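Local coordinates for bifunctional protein PutA (Bdellovibrio bacteriovorus, PDB 5UR2), which probably converts proline to glutamate in two steps, with a flavin-dependent proline dehydrogenase and an NAD-dependent L-glutamate gamma-semialdehyde dehydrogenase in one chain, at residues L581-W587 with A812-K816; R514-S518 with P821-K825; L341-I345 with Y366-I372; N467-L471 with T569-F573. All coordinates share one frame; numbering follows the deposited sequence.

How the interactions relate
Interaction 3 comes first along the chain and stands alone. It packs two outer helices of the proline dehydrogenase barrel, about 52 Å, centre to centre, from interaction 1. The other three gather around the aldehyde dehydrogenase part. Interaction 4 joins a loop to the junction of helices 554-570 and 572-583. Interaction 1 uses the other end of helix 572-583, with centres about 17 Å apart. Interaction 2 encloses interaction 1 along the chain and touches it directly, through two probable hydrogen bonds. Together, interactions 1 and 2 hold the loop between helices 790-806 and 825-841 against elements from much earlier in the chain.

Interaction 1 (L581-W587 with A812-K816); sequences LEVGKPW and AENPK
The indole of Trp-587 meets the 812-816 loop with its pyrrole edge and with one face of its benzene ring. From CB, the chain places CG anti to the carbonyl carbon, beside the backbone N (chi1 -71°). Trp-587 CD1 comes next and lies 3.5 Å from Ala-812 O. Trp-587 NE1 follows and donates a hydrogen bond to Glu-813 O at 3.0 Å. This bond is bent, with an N-H...O angle of 140°. The nitrogen sits above the carbonyl plane of Glu-813, away from a lone pair. Trp-587 begins helix 587-611, with Pro-586 at the N-cap. The partner loop joins helices 790-806 and 825-841 of the aldehyde dehydrogenase fold. Farther along the indole, Pro-815 CB lies over the six-membered ring of Trp-587, 3.7 Å from its centroid, in a CH-pi contact. Met-482 and Leu-486 of helix 476-491 also touch the indole. Ala-812 points its CB at the turn before Trp-587 and comes within 3.4 Å of Gly-584 O. Gly-584 has a positive phi of 76° and leads the chain out of helix 572-583. Leu-581 CD2 approaches Glu-813 OE1 at 4.3 Å, and that carboxylate forms a salt bridge with Lys-490.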
loop_
_atom_site.group_PDB
_atom_site.type_symbol
_atom_site.label_atom_id
_atom_site.label_comp_id
_atom_site.label_asym_id
_atom_site.label_seq_id
_atom_site.Cartn_x
_atom_site.Cartn_y
_atom_site.Cartn_z
ATOM N N LEU B 581 2.151 28.416 -27.923
ATOM C CA LEU B 581 2.652 29.774 -28.139
ATOM C C LEU B 581 3.641 30.218 -27.059
ATOM O O LEU B 581 4.653 30.846 -27.380
ATOM C CB LEU B 581 1.478 30.759 -28.228
ATOM C CG LEU B 581 0.530 30.617 -29.427
ATOM C CD1 LEU B 581 -0.669 31.512 -29.269
ATOM C CD2 LEU B 581 1.286 31.000 -30.699
ATOM N N GLU B 582 3.376 29.916 -25.779
ATOM C CA GLU B 582 4.237 30.430 -24.716
ATOM C C GLU B 582 5.492 29.587 -24.522
ATOM O O GLU B 582 6.556 30.127 -24.218
ATOM C CB GLU B 582 3.481 30.511 -23.384
ATOM C CG GLU B 582 4.279 31.215 -22.307
ATOM C CD GLU B 582 3.674 31.098 -20.913
ATOM O OE1 GLU B 582 2.876 30.178 -20.669
ATOM O OE2 GLU B 582 3.994 31.939 -20.044
ATOM N N VAL B 583 5.398 28.270 -24.690
ATOM C CA VAL B 583 6.508 27.376 -24.366
ATOM C C VAL B 583 7.138 26.730 -25.602
ATOM O O VAL B 583 8.197 26.098 -25.477
ATOM C CB VAL B 583 6.060 26.296 -23.356
ATOM C CG1 VAL B 583 7.235 25.616 -22.716
ATOM C CG2 VAL B 583 5.194 26.922 -22.284
ATOM N N GLY B 584 6.552 26.891 -26.793
ATOM C CA GLY B 584 7.095 26.253 -27.984
ATOM C C GLY B 584 6.813 24.766 -28.072
ATOM O O GLY B 584 7.499 24.048 -28.805
ATOM N N LYS B 585 5.808 24.278 -27.361
ATOM C CA LYS B 585 5.495 22.856 -27.400
ATOM C C LYS B 585 4.765 22.526 -28.702
ATOM O O LYS B 585 3.730 23.140 -28.989
ATOM C CB LYS B 585 4.656 22.494 -26.177
ATOM C CG LYS B 585 5.478 22.592 -24.880
ATOM C CD LYS B 585 4.936 21.750 -23.723
ATOM C CE LYS B 585 5.276 20.289 -23.836
ATOM N NZ LYS B 585 4.877 19.555 -22.604
ATOM N N PRO B 586 5.266 21.587 -29.515
ATOM C CA PRO B 586 4.522 21.162 -30.711
ATOM C C PRO B 586 3.151 20.615 -30.339
ATOM O O PRO B 586 2.927 20.164 -29.211
ATOM C CB PRO B 586 5.407 20.064 -31.313
ATOM C CG PRO B 586 6.793 20.363 -30.785
ATOM C CD PRO B 586 6.584 20.933 -29.410
ATOM N N TRP B 587 2.228 20.655 -31.315
ATOM C CA TRP B 587 0.827 20.279 -31.095
ATOM C C TRP B 587 0.648 19.014 -30.251
ATOM O O TRP B 587 -0.075 19.020 -29.247
ATOM C CB TRP B 587 0.089 20.077 -32.428
ATOM C CG TRP B 587 -0.210 21.303 -33.258
ATOM C CD1 TRP B 587 0.438 22.507 -33.233
ATOM C CD2 TRP B 587 -1.243 21.423 -34.248
ATOM N NE1 TRP B 587 -0.134 23.364 -34.145
ATOM C CE2 TRP B 587 -1.163 22.720 -34.782
ATOM C CE3 TRP B 587 -2.232 20.557 -34.727
ATOM C CZ2 TRP B 587 -2.035 23.175 -35.774
ATOM C CZ3 TRP B 587 -3.084 21.006 -35.723
ATOM C CH2 TRP B 587 -2.986 22.302 -36.227
ATOM N N ALA B 812 6.403 26.233 -33.405
ATOM C CA ALA B 812 5.541 25.204 -32.832
ATOM C C ALA B 812 4.118 25.312 -33.367
ATOM O O ALA B 812 3.403 24.309 -33.459
ATOM C CB ALA B 812 5.575 25.301 -31.300
ATOM N N GLU B 813 3.700 26.518 -33.749
ATOM C CA GLU B 813 2.362 26.702 -34.290
ATOM C C GLU B 813 2.146 25.897 -35.561
ATOM O O GLU B 813 1.019 25.487 -35.843
ATOM C CB GLU B 813 2.129 28.187 -34.535
ATOM C CG GLU B 813 0.823 28.541 -35.179
ATOM C CD GLU B 813 0.662 30.044 -35.350
ATOM O OE1 GLU B 813 1.617 30.803 -35.028
ATOM O OE2 GLU B 813 -0.421 30.456 -35.818
ATOM N N ASN B 814 3.206 25.647 -36.322
ATOM C CA ASN B 814 3.115 24.900 -37.580
ATOM C C ASN B 814 2.918 23.413 -37.301
ATOM O O ASN B 814 3.787 22.796 -36.677
ATOM C CB ASN B 814 4.384 25.141 -38.406
ATOM C CG ASN B 814 4.326 24.502 -39.798
ATOM O OD1 ASN B 814 3.655 23.488 -40.015
ATOM N ND2 ASN B 814 5.040 25.103 -40.747
ATOM N N PRO B 815 1.820 22.795 -37.755
ATOM C CA PRO B 815 1.590 21.376 -37.443
ATOM C C PRO B 815 2.637 20.435 -38.024
ATOM O O PRO B 815 2.683 19.273 -37.609
ATOM C CB PRO B 815 0.202 21.093 -38.041
ATOM C CG PRO B 815 0.070 22.108 -39.153
ATOM C CD PRO B 815 0.780 23.351 -38.639
ATOM N N LYS B 816 3.466 20.886 -38.961
ATOM C CA LYS B 816 4.511 20.042 -39.525
ATOM C C LYS B 816 5.774 20.009 -38.665
ATOM O O LYS B 816 6.733 19.317 -39.020
ATOM C CB LYS B 816 4.857 20.514 -40.947
ATOM C CG LYS B 816 5.489 19.458 -41.847
ATOM C CD LYS B 816 4.522 18.321 -42.161
ATOM C CE LYS B 816 5.191 17.215 -42.960
ATOM N NZ LYS B 816 6.188 16.471 -42.140
#

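Interaction 2 (R514-S518 with P821-K825); sequences RVNPS and PVVDK
Arg-514 grips Val-823 O end-on with two nitrogens. Arg-514 NH1 donates at 3.0 Å and Arg-514 NH2 at 2.9 Å to this one Val-823 O atom. The oxygen lies in the guanidinium plane, and both donors approach it from the same face of the carbonyl plane. Arg-514 belongs to strand 511-516, outermost within this chain in a four-stranded mixed sheet of the aldehyde dehydrogenase part. The 821-825 loop runs nearly antiparallel to it, 159° apart end to end, and leads into helix 825-841. The arginine chain leaves with CG anti to N (chi1 170°) and bends at chi2 (55°), which carries its end to the loop. Arg-514 NH2 also bonds Glu-582 O, so the guanidinium ties three parts of the chain together. Asp-824 takes the N-cap of helix 825-841, where OD1 accepts from Ala-827 N. Its carboxylate stands nearly at right angles to the guanidinium. Arg-514 NH1 and Asp-824 OD2 are 5.2 Å apart and make no salt bridge, though their opposite charges may still attract. Asp-824 OD2 is hydrogen-bonded to Gln-669 NE2. Beyond the polar centre, Pro-517 CB packs on Val-823 O at 3.4 Å and on Pro-821 CG at 4.0 Å. Asn-516 OD1 accepts from Ser-518 N in an Asx turn that shapes this corner. Ser-518 OG bonds Ala-812 N and lies 3.4 Å from Pro-821 CG.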
loop_
_atom_site.group_PDB
_atom_site.type_symbol
_atom_site.label_atom_id
_atom_site.label_comp_id
_atom_site.label_asym_id
_atom_site.label_seq_id
_atom_site.Cartn_x
_atom_site.Cartn_y
_atom_site.Cartn_z
ATOM N N ARG B 514 7.359 37.884 -21.445
ATOM C CA ARG B 514 7.672 36.531 -21.899
ATOM C C ARG B 514 7.379 36.438 -23.391
ATOM O O ARG B 514 6.216 36.491 -23.810
ATOM C CB ARG B 514 6.878 35.503 -21.093
ATOM C CG ARG B 514 6.950 34.094 -21.642
ATOM C CD ARG B 514 8.389 33.587 -21.796
ATOM N NE ARG B 514 8.376 32.227 -22.336
ATOM C CZ ARG B 514 9.407 31.635 -22.928
ATOM N NH1 ARG B 514 10.562 32.274 -23.069
ATOM N NH2 ARG B 514 9.272 30.396 -23.386
ATOM N N VAL B 515 8.437 36.290 -24.193
ATOM C CA VAL B 515 8.293 36.304 -25.643
ATOM C C VAL B 515 7.916 34.916 -26.157
ATOM O O VAL B 515 8.107 33.889 -25.495
ATOM C CB VAL B 515 9.576 36.820 -26.327
ATOM C CG1 VAL B 515 9.903 38.258 -25.887
ATOM C CG2 VAL B 515 10.738 35.907 -26.019
ATOM N N ASN B 516 7.366 34.896 -27.360
ATOM C CA ASN B 516 7.083 33.670 -28.079
ATOM C C ASN B 516 8.407 33.052 -28.487
ATOM O O ASN B 516 9.142 33.664 -29.276
ATOM C CB ASN B 516 6.201 33.976 -29.288
ATOM C CG ASN B 516 5.847 32.741 -30.097
ATOM O OD1 ASN B 516 6.551 31.734 -30.077
ATOM N ND2 ASN B 516 4.746 32.825 -30.833
ATOM N N PRO B 517 8.776 31.881 -27.958
ATOM C CA PRO B 517 10.102 31.327 -28.273
ATOM C C PRO B 517 10.251 30.895 -29.726
ATOM O O PRO B 517 11.392 30.691 -30.165
ATOM C CB PRO B 517 10.227 30.141 -27.309
ATOM C CG PRO B 517 8.788 29.729 -27.052
ATOM C CD PRO B 517 8.012 31.024 -27.033
ATOM N N SER B 518 9.144 30.729 -30.473
ATOM C CA SER B 518 9.182 30.484 -31.917
ATOM C C SER B 518 9.273 31.766 -32.732
ATOM O O SER B 518 9.473 31.702 -33.953
ATOM C CB SER B 518 7.928 29.741 -32.392
ATOM O OG SER B 518 7.781 28.492 -31.762
ATOM N N PRO B 821 11.415 25.391 -31.112
ATOM C CA PRO B 821 12.556 26.063 -30.477
ATOM C C PRO B 821 12.774 25.588 -29.043
ATOM O O PRO B 821 11.929 24.930 -28.450
ATOM C CB PRO B 821 12.137 27.540 -30.510
ATOM C CG PRO B 821 10.621 27.452 -30.265
ATOM C CD PRO B 821 10.166 26.170 -30.993
ATOM N N VAL B 822 13.935 25.949 -28.477
ATOM C CA VAL B 822 14.138 25.748 -27.039
ATOM C C VAL B 822 13.546 26.948 -26.303
ATOM O O VAL B 822 13.076 27.899 -26.931
ATOM C CB VAL B 822 15.621 25.538 -26.664
ATOM C CG1 VAL B 822 16.142 24.202 -27.209
ATOM C CG2 VAL B 822 16.487 26.728 -27.120
ATOM N N VAL B 823 13.570 26.919 -24.968
ATOM C CA VAL B 823 12.600 27.693 -24.192
ATOM C C VAL B 823 12.887 29.198 -24.235
ATOM O O VAL B 823 11.960 29.999 -24.391
ATOM C CB VAL B 823 12.532 27.161 -22.746
ATOM C CG1 VAL B 823 13.840 27.402 -22.007
ATOM C CG2 VAL B 823 11.412 27.839 -22.013
ATOM N N ASP B 824 14.152 29.618 -24.110
ATOM C CA ASP B 824 14.459 31.048 -24.021
ATOM C C ASP B 824 15.891 31.306 -24.490
ATOM O O ASP B 824 16.644 30.380 -24.811
ATOM C CB ASP B 824 14.212 31.605 -22.598
ATOM C CG ASP B 824 15.080 30.932 -21.513
ATOM O OD1 ASP B 824 16.072 30.231 -21.836
ATOM O OD2 ASP B 824 14.761 31.120 -20.313
ATOM N N LYS B 825 16.264 32.592 -24.529
ATOM C CA LYS B 825 17.550 32.970 -25.111
ATOM C C LYS B 825 18.722 32.425 -24.291
ATOM O O LYS B 825 19.743 32.014 -24.856
ATOM C CB LYS B 825 17.630 34.490 -25.257
ATOM C CG LYS B 825 18.841 34.962 -26.075
ATOM C CD LYS B 825 18.826 36.448 -26.287
ATOM C CE LYS B 825 20.033 36.903 -27.116
ATOM N NZ LYS B 825 21.356 36.431 -26.591
#

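Interaction 3 (L341-I345 with Y366-I372); sequences LLENI and YAEKLNI
Tyr-366 brings the one aromatic ring near this contact, but it meets Leu-342 through its CB, which lies 3.8 Å from Leu-342 CD1. The ring leads off toward helix 6-22, where Gln-7 and Ile-10 touch the side chain. Its OH bonds Glu-335. The flat group that does touch across is the Glu-343 carboxylate. The Glu-343 chain bends at chi2 (72°), and Glu-343 OE1 comes 3.6 Å from Leu-370 CD2. Leu-342 CD1 reaches the backbone of helix 357-369, 3.7 Å from Ala-367 N. Leu-342 CB meets Leu-370 CD1 at 3.7 Å, and Leu-342 CD2 meets Ile-372 CD1 at 3.8 Å. Ile-345 and Ile-372 reach toward each other tip to tip, with Ile-345 CD1 4.0 Å from Ile-372 CG2. A Schellman motif with Asn-371 as its C-prime residue ends helix 357-369, after which Ile-372 points its side chain to the contact. The two helices flank strand 349-353 in the sequence of the proline dehydrogenase TIM barrel, and Leu-342 and Ile-345 also rest on Pro-350 of that strand. Contact is mainly aliphatic, with a few backbone atoms and the Glu-343 carboxylate also touching. Without hydrogen bonds between the segments, burial of apolar surface probably contributes most.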
loop_
_atom_site.group_PDB
_atom_site.type_symbol
_atom_site.label_atom_id
_atom_site.label_comp_id
_atom_site.label_asym_id
_atom_site.label_seq_id
_atom_site.Cartn_x
_atom_site.Cartn_y
_atom_site.Cartn_z
ATOM N N LEU B 341 -20.201 -4.384 -54.469
ATOM C CA LEU B 341 -19.304 -4.136 -55.593
ATOM C C LEU B 341 -19.763 -4.894 -56.838
ATOM O O LEU B 341 -19.744 -4.347 -57.945
ATOM C CB LEU B 341 -17.875 -4.534 -55.216
ATOM C CG LEU B 341 -17.213 -3.712 -54.100
ATOM C CD1 LEU B 341 -16.060 -4.466 -53.460
ATOM C CD2 LEU B 341 -16.731 -2.369 -54.632
ATOM N N LEU B 342 -20.180 -6.158 -56.677
ATOM C CA LEU B 342 -20.694 -6.919 -57.813
ATOM C C LEU B 342 -21.932 -6.252 -58.401
ATOM O O LEU B 342 -22.065 -6.135 -59.625
ATOM C CB LEU B 342 -21.014 -8.348 -57.381
ATOM C CG LEU B 342 -19.791 -9.206 -57.113
ATOM C CD1 LEU B 342 -20.226 -10.545 -56.503
ATOM C CD2 LEU B 342 -19.006 -9.390 -58.431
ATOM N N GLU B 343 -22.829 -5.780 -57.531
ATOM C CA GLU B 343 -24.024 -5.081 -57.984
ATOM C C GLU B 343 -23.686 -3.879 -58.847
ATOM O O GLU B 343 -24.464 -3.518 -59.739
ATOM C CB GLU B 343 -24.838 -4.638 -56.776
ATOM C CG GLU B 343 -26.166 -4.081 -57.142
ATOM C CD GLU B 343 -27.104 -5.171 -57.603
ATOM O OE1 GLU B 343 -27.264 -6.173 -56.856
ATOM O OE2 GLU B 343 -27.659 -5.023 -58.713
ATOM N N ASN B 344 -22.497 -3.306 -58.658
ATOM C CA ASN B 344 -22.067 -2.092 -59.339
ATOM C C ASN B 344 -20.855 -2.345 -60.221
ATOM O O ASN B 344 -20.066 -1.431 -60.476
ATOM C CB ASN B 344 -21.740 -0.988 -58.333
ATOM C CG ASN B 344 -22.974 -0.416 -57.661
ATOM O OD1 ASN B 344 -23.631 0.440 -58.232
ATOM N ND2 ASN B 344 -23.248 -0.828 -56.416
ATOM N N ILE B 345 -20.712 -3.574 -60.717
ATOM C CA ILE B 345 -19.510 -3.932 -61.454
ATOM C C ILE B 345 -19.340 -3.079 -62.709
ATOM O O ILE B 345 -18.221 -2.953 -63.218
ATOM C CB ILE B 345 -19.515 -5.444 -61.775
ATOM C CG1 ILE B 345 -18.133 -5.891 -62.264
ATOM C CG2 ILE B 345 -20.632 -5.810 -62.763
ATOM C CD1 ILE B 345 -17.955 -7.379 -62.284
ATOM N N TYR B 366 -23.054 -15.006 -55.658
ATOM C CA TYR B 366 -23.522 -13.632 -55.797
ATOM C C TYR B 366 -23.260 -13.125 -57.210
ATOM O O TYR B 366 -24.111 -12.449 -57.811
ATOM C CB TYR B 366 -22.834 -12.731 -54.761
ATOM C CG TYR B 366 -23.160 -13.048 -53.307
ATOM C CD1 TYR B 366 -24.404 -13.546 -52.920
ATOM C CD2 TYR B 366 -22.193 -12.887 -52.325
ATOM C CE1 TYR B 366 -24.682 -13.847 -51.564
ATOM C CE2 TYR B 366 -22.453 -13.195 -50.982
ATOM C CZ TYR B 366 -23.693 -13.666 -50.604
ATOM O OH TYR B 366 -23.917 -13.957 -49.264
ATOM N N ALA B 367 -22.098 -13.475 -57.774
ATOM C CA ALA B 367 -21.839 -13.132 -59.169
ATOM C C ALA B 367 -22.822 -13.840 -60.094
ATOM O O ALA B 367 -23.326 -13.242 -61.052
ATOM C CB ALA B 367 -20.396 -13.474 -59.547
ATOM N N GLU B 368 -23.115 -15.116 -59.824
ATOM C CA GLU B 368 -23.980 -15.869 -60.733
ATOM C C GLU B 368 -25.420 -15.380 -60.670
ATOM O O GLU B 368 -26.104 -15.333 -61.695
ATOM C CB GLU B 368 -23.909 -17.366 -60.431
ATOM C CG GLU B 368 -22.618 -17.999 -60.912
ATOM C CD GLU B 368 -22.359 -19.374 -60.328
ATOM O OE1 GLU B 368 -23.321 -20.011 -59.836
ATOM O OE2 GLU B 368 -21.183 -19.808 -60.364
ATOM N N LYS B 369 -25.900 -15.013 -59.482
ATOM C CA LYS B 369 -27.255 -14.487 -59.386
ATOM C C LYS B 369 -27.409 -13.161 -60.125
ATOM O O LYS B 369 -28.536 -12.804 -60.485
ATOM C CB LYS B 369 -27.662 -14.328 -57.921
ATOM C CG LYS B 369 -27.818 -15.656 -57.171
ATOM C CD LYS B 369 -28.852 -16.571 -57.834
ATOM C CE LYS B 369 -29.010 -17.909 -57.103
ATOM N NZ LYS B 369 -29.905 -18.872 -57.826
ATOM N N LEU B 370 -26.307 -12.440 -60.372
ATOM C CA LEU B 370 -26.315 -11.185 -61.121
ATOM C C LEU B 370 -26.001 -11.373 -62.600
ATOM O O LEU B 370 -25.827 -10.379 -63.312
ATOM C CB LEU B 370 -25.321 -10.190 -60.511
ATOM C CG LEU B 370 -25.649 -9.790 -59.075
ATOM C CD1 LEU B 370 -24.497 -9.027 -58.405
ATOM C CD2 LEU B 370 -26.948 -8.991 -59.058
ATOM N N ASN B 371 -25.914 -12.620 -63.072
ATOM C CA ASN B 371 -25.584 -12.946 -64.461
ATOM C C ASN B 371 -24.250 -12.336 -64.888
ATOM O O ASN B 371 -24.039 -12.019 -66.064
ATOM C CB ASN B 371 -26.711 -12.511 -65.401
ATOM C CG ASN B 371 -28.012 -13.201 -65.084
ATOM O OD1 ASN B 371 -28.071 -14.428 -64.994
ATOM N ND2 ASN B 371 -29.057 -12.413 -64.860
ATOM N N ILE B 372 -23.330 -12.205 -63.945
ATOM C CA ILE B 372 -21.986 -11.731 -64.262
ATOM C C ILE B 372 -21.176 -12.906 -64.798
ATOM O O ILE B 372 -21.184 -13.981 -64.180
ATOM C CB ILE B 372 -21.340 -11.130 -63.020
ATOM C CG1 ILE B 372 -22.167 -9.944 -62.529
ATOM C CG2 ILE B 372 -19.912 -10.661 -63.311
ATOM C CD1 ILE B 372 -21.709 -9.428 -61.137
#

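Interaction 4 (N467-L471 with T569-F573); sequences NEPLL and TRDRF
Glu-468 and Leu-471, which meet Arg-572, lie on a segment without regular structure, facing a break between two helices. Helix 554-570 ends just before Asp-571, which stands at the N-cap position of helix 572-583, though its side chain makes no capping bond. The backbones stay well apart: the CA atoms of Glu-468 and Thr-569 are 9.1 Å from each other. Side chains therefore span the gap. Arg-572 does most of this. Its chain is extended from CG to NE and runs alongside Glu-468 and Leu-471 in the opposite direction. Arg-572 NH1 forms a salt bridge with Glu-468 OE2 at 3.2 Å, on the anti side of the carboxylate. The planes of the Glu-468 carboxylate and the Arg-572 guanidinium are 39° apart. Arg-572 NH2 donates to Pro-469 O at 2.9 Å, with the oxygen tilted from the guanidinium plane. Arg-572 NE forms a salt bridge with Asp-591 OD1 of helix 587-611. These polar partners should fix the rotation of the group. A bend at chi2 (75°) turns the Glu-468 carboxylate so that OE2 faces Arg-572 and OE1 a water. The water donates to Glu-468 OE1 and to Thr-569 OG1, at 2.7 Å from each. Thr-569 OG1 also bonds Ala-565 O. Leu-471 CG is 3.5 Å from Arg-572 NE, and Leu-471 CD1 is 3.6 Å from Phe-573 CE1. Asp-591 also accepts from Leu-471 N, so one carboxylate serves both segments. Phe-573 packs on helix 476-491 through Met-482 and Ala-485. Glu-468 and Thr-569 rest on Ile-598 of helix 587-611, while Pro-469 touches Trp-319 of the proline dehydrogenase region.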
loop_
_atom_site.group_PDB
_atom_site.type_symbol
_atom_site.label_atom_id
_atom_site.label_comp_id
_atom_site.label_asym_id
_atom_site.label_seq_id
_atom_site.Cartn_x
_atom_site.Cartn_y
_atom_site.Cartn_z
ATOM N N ASN B 467 -6.184 6.200 -18.277
ATOM C CA ASN B 467 -5.594 7.444 -18.737
ATOM C C ASN B 467 -6.502 8.156 -19.737
ATOM O O ASN B 467 -7.234 7.529 -20.499
ATOM C CB ASN B 467 -4.249 7.171 -19.387
ATOM C CG ASN B 467 -3.243 6.621 -18.411
ATOM O OD1 ASN B 467 -3.186 5.408 -18.170
ATOM N ND2 ASN B 467 -2.410 7.503 -17.867
ATOM N N GLU B 468 -6.395 9.471 -19.762
ATOM C CA GLU B 468 -7.131 10.287 -20.720
ATOM C C GLU B 468 -6.638 10.049 -22.149
ATOM O O GLU B 468 -5.427 10.139 -22.412
ATOM C CB GLU B 468 -6.972 11.763 -20.346
ATOM C CG GLU B 468 -7.584 12.718 -21.348
ATOM C CD GLU B 468 -9.097 12.787 -21.274
ATOM O OE1 GLU B 468 -9.697 12.330 -20.271
ATOM O OE2 GLU B 468 -9.692 13.299 -22.236
ATOM N N PRO B 469 -7.532 9.778 -23.100
ATOM C CA PRO B 469 -7.098 9.621 -24.496
ATOM C C PRO B 469 -6.546 10.919 -25.058
ATOM O O PRO B 469 -7.055 12.004 -24.778
ATOM C CB PRO B 469 -8.386 9.216 -25.238
ATOM C CG PRO B 469 -9.321 8.748 -24.188
ATOM C CD PRO B 469 -8.967 9.506 -22.926
ATOM N N LEU B 470 -5.495 10.798 -25.861
ATOM C CA LEU B 470 -4.976 11.966 -26.556
ATOM C C LEU B 470 -5.779 12.205 -27.827
ATOM O O LEU B 470 -6.487 11.328 -28.318
ATOM C CB LEU B 470 -3.502 11.792 -26.925
ATOM C CG LEU B 470 -2.584 11.584 -25.709
ATOM C CD1 LEU B 470 -1.112 11.629 -26.103
ATOM C CD2 LEU B 470 -2.903 12.608 -24.623
ATOM N N LEU B 471 -5.648 13.405 -28.365
ATOM C CA LEU B 471 -6.358 13.740 -29.582
ATOM C C LEU B 471 -5.803 12.958 -30.775
ATOM O O LEU B 471 -4.608 12.646 -30.854
ATOM C CB LEU B 471 -6.256 15.240 -29.853
ATOM C CG LEU B 471 -7.019 16.211 -28.966
ATOM C CD1 LEU B 471 -6.580 17.648 -29.253
ATOM C CD2 LEU B 471 -8.525 16.060 -29.202
ATOM N N THR B 569 -10.711 19.155 -19.460
ATOM C CA THR B 569 -11.209 18.418 -20.615
ATOM C C THR B 569 -12.019 19.326 -21.542
ATOM O O THR B 569 -11.857 19.285 -22.765
ATOM C CB THR B 569 -12.041 17.226 -20.134
ATOM O OG1 THR B 569 -11.254 16.411 -19.255
ATOM C CG2 THR B 569 -12.550 16.384 -21.308
ATOM N N ARG B 570 -12.879 20.170 -20.969
ATOM C CA ARG B 570 -13.674 21.094 -21.771
ATOM C C ARG B 570 -12.791 22.100 -22.513
ATOM O O ARG B 570 -13.072 22.452 -23.664
ATOM C CB ARG B 570 -14.667 21.813 -20.860
ATOM C CG ARG B 570 -15.556 22.846 -21.551
ATOM C CD ARG B 570 -16.154 23.782 -20.488
ATOM N NE ARG B 570 -15.162 24.741 -19.987
ATOM C CZ ARG B 570 -15.278 25.410 -18.841
ATOM N NH1 ARG B 570 -16.331 25.207 -18.060
ATOM N NH2 ARG B 570 -14.351 26.284 -18.475
ATOM N N ASP B 571 -11.736 22.603 -21.869
ATOM C CA ASP B 571 -10.939 23.667 -22.470
ATOM C C ASP B 571 -9.690 23.132 -23.177
ATOM O O ASP B 571 -8.720 23.874 -23.374
ATOM C CB ASP B 571 -10.581 24.705 -21.409
ATOM C CG ASP B 571 -11.815 25.495 -20.934
ATOM O OD1 ASP B 571 -12.879 25.316 -21.538
ATOM O OD2 ASP B 571 -11.738 26.284 -19.966
ATOM N N ARG B 572 -9.719 21.866 -23.600
ATOM C CA ARG B 572 -8.523 21.194 -24.091
ATOM C C ARG B 572 -7.786 22.007 -25.151
ATOM O O ARG B 572 -6.576 22.226 -25.040
ATOM C CB ARG B 572 -8.884 19.816 -24.640
ATOM C CG ARG B 572 -7.663 18.945 -24.778
ATOM C CD ARG B 572 -7.948 17.732 -25.602
ATOM N NE ARG B 572 -6.901 16.724 -25.476
ATOM C CZ ARG B 572 -7.042 15.585 -24.806
ATOM N NH1 ARG B 572 -8.184 15.310 -24.182
ATOM N NH2 ARG B 572 -6.044 14.716 -24.768
ATOM N N PHE B 573 -8.498 22.475 -26.181
ATOM C CA PHE B 573 -7.829 23.153 -27.287
ATOM C C PHE B 573 -7.253 24.498 -26.859
ATOM O O PHE B 573 -6.160 24.883 -27.301
ATOM C CB PHE B 573 -8.799 23.319 -28.460
ATOM C CG PHE B 573 -9.117 22.023 -29.137
ATOM C CD1 PHE B 573 -8.257 21.500 -30.084
ATOM C CD2 PHE B 573 -10.235 21.295 -28.777
ATOM C CE1 PHE B 573 -8.522 20.287 -30.681
ATOM C CE2 PHE B 573 -10.513 20.083 -29.378
ATOM C CZ PHE B 573 -9.655 19.574 -30.331
HETATM O O HOH W 1 -11.663 13.720 -19.035
#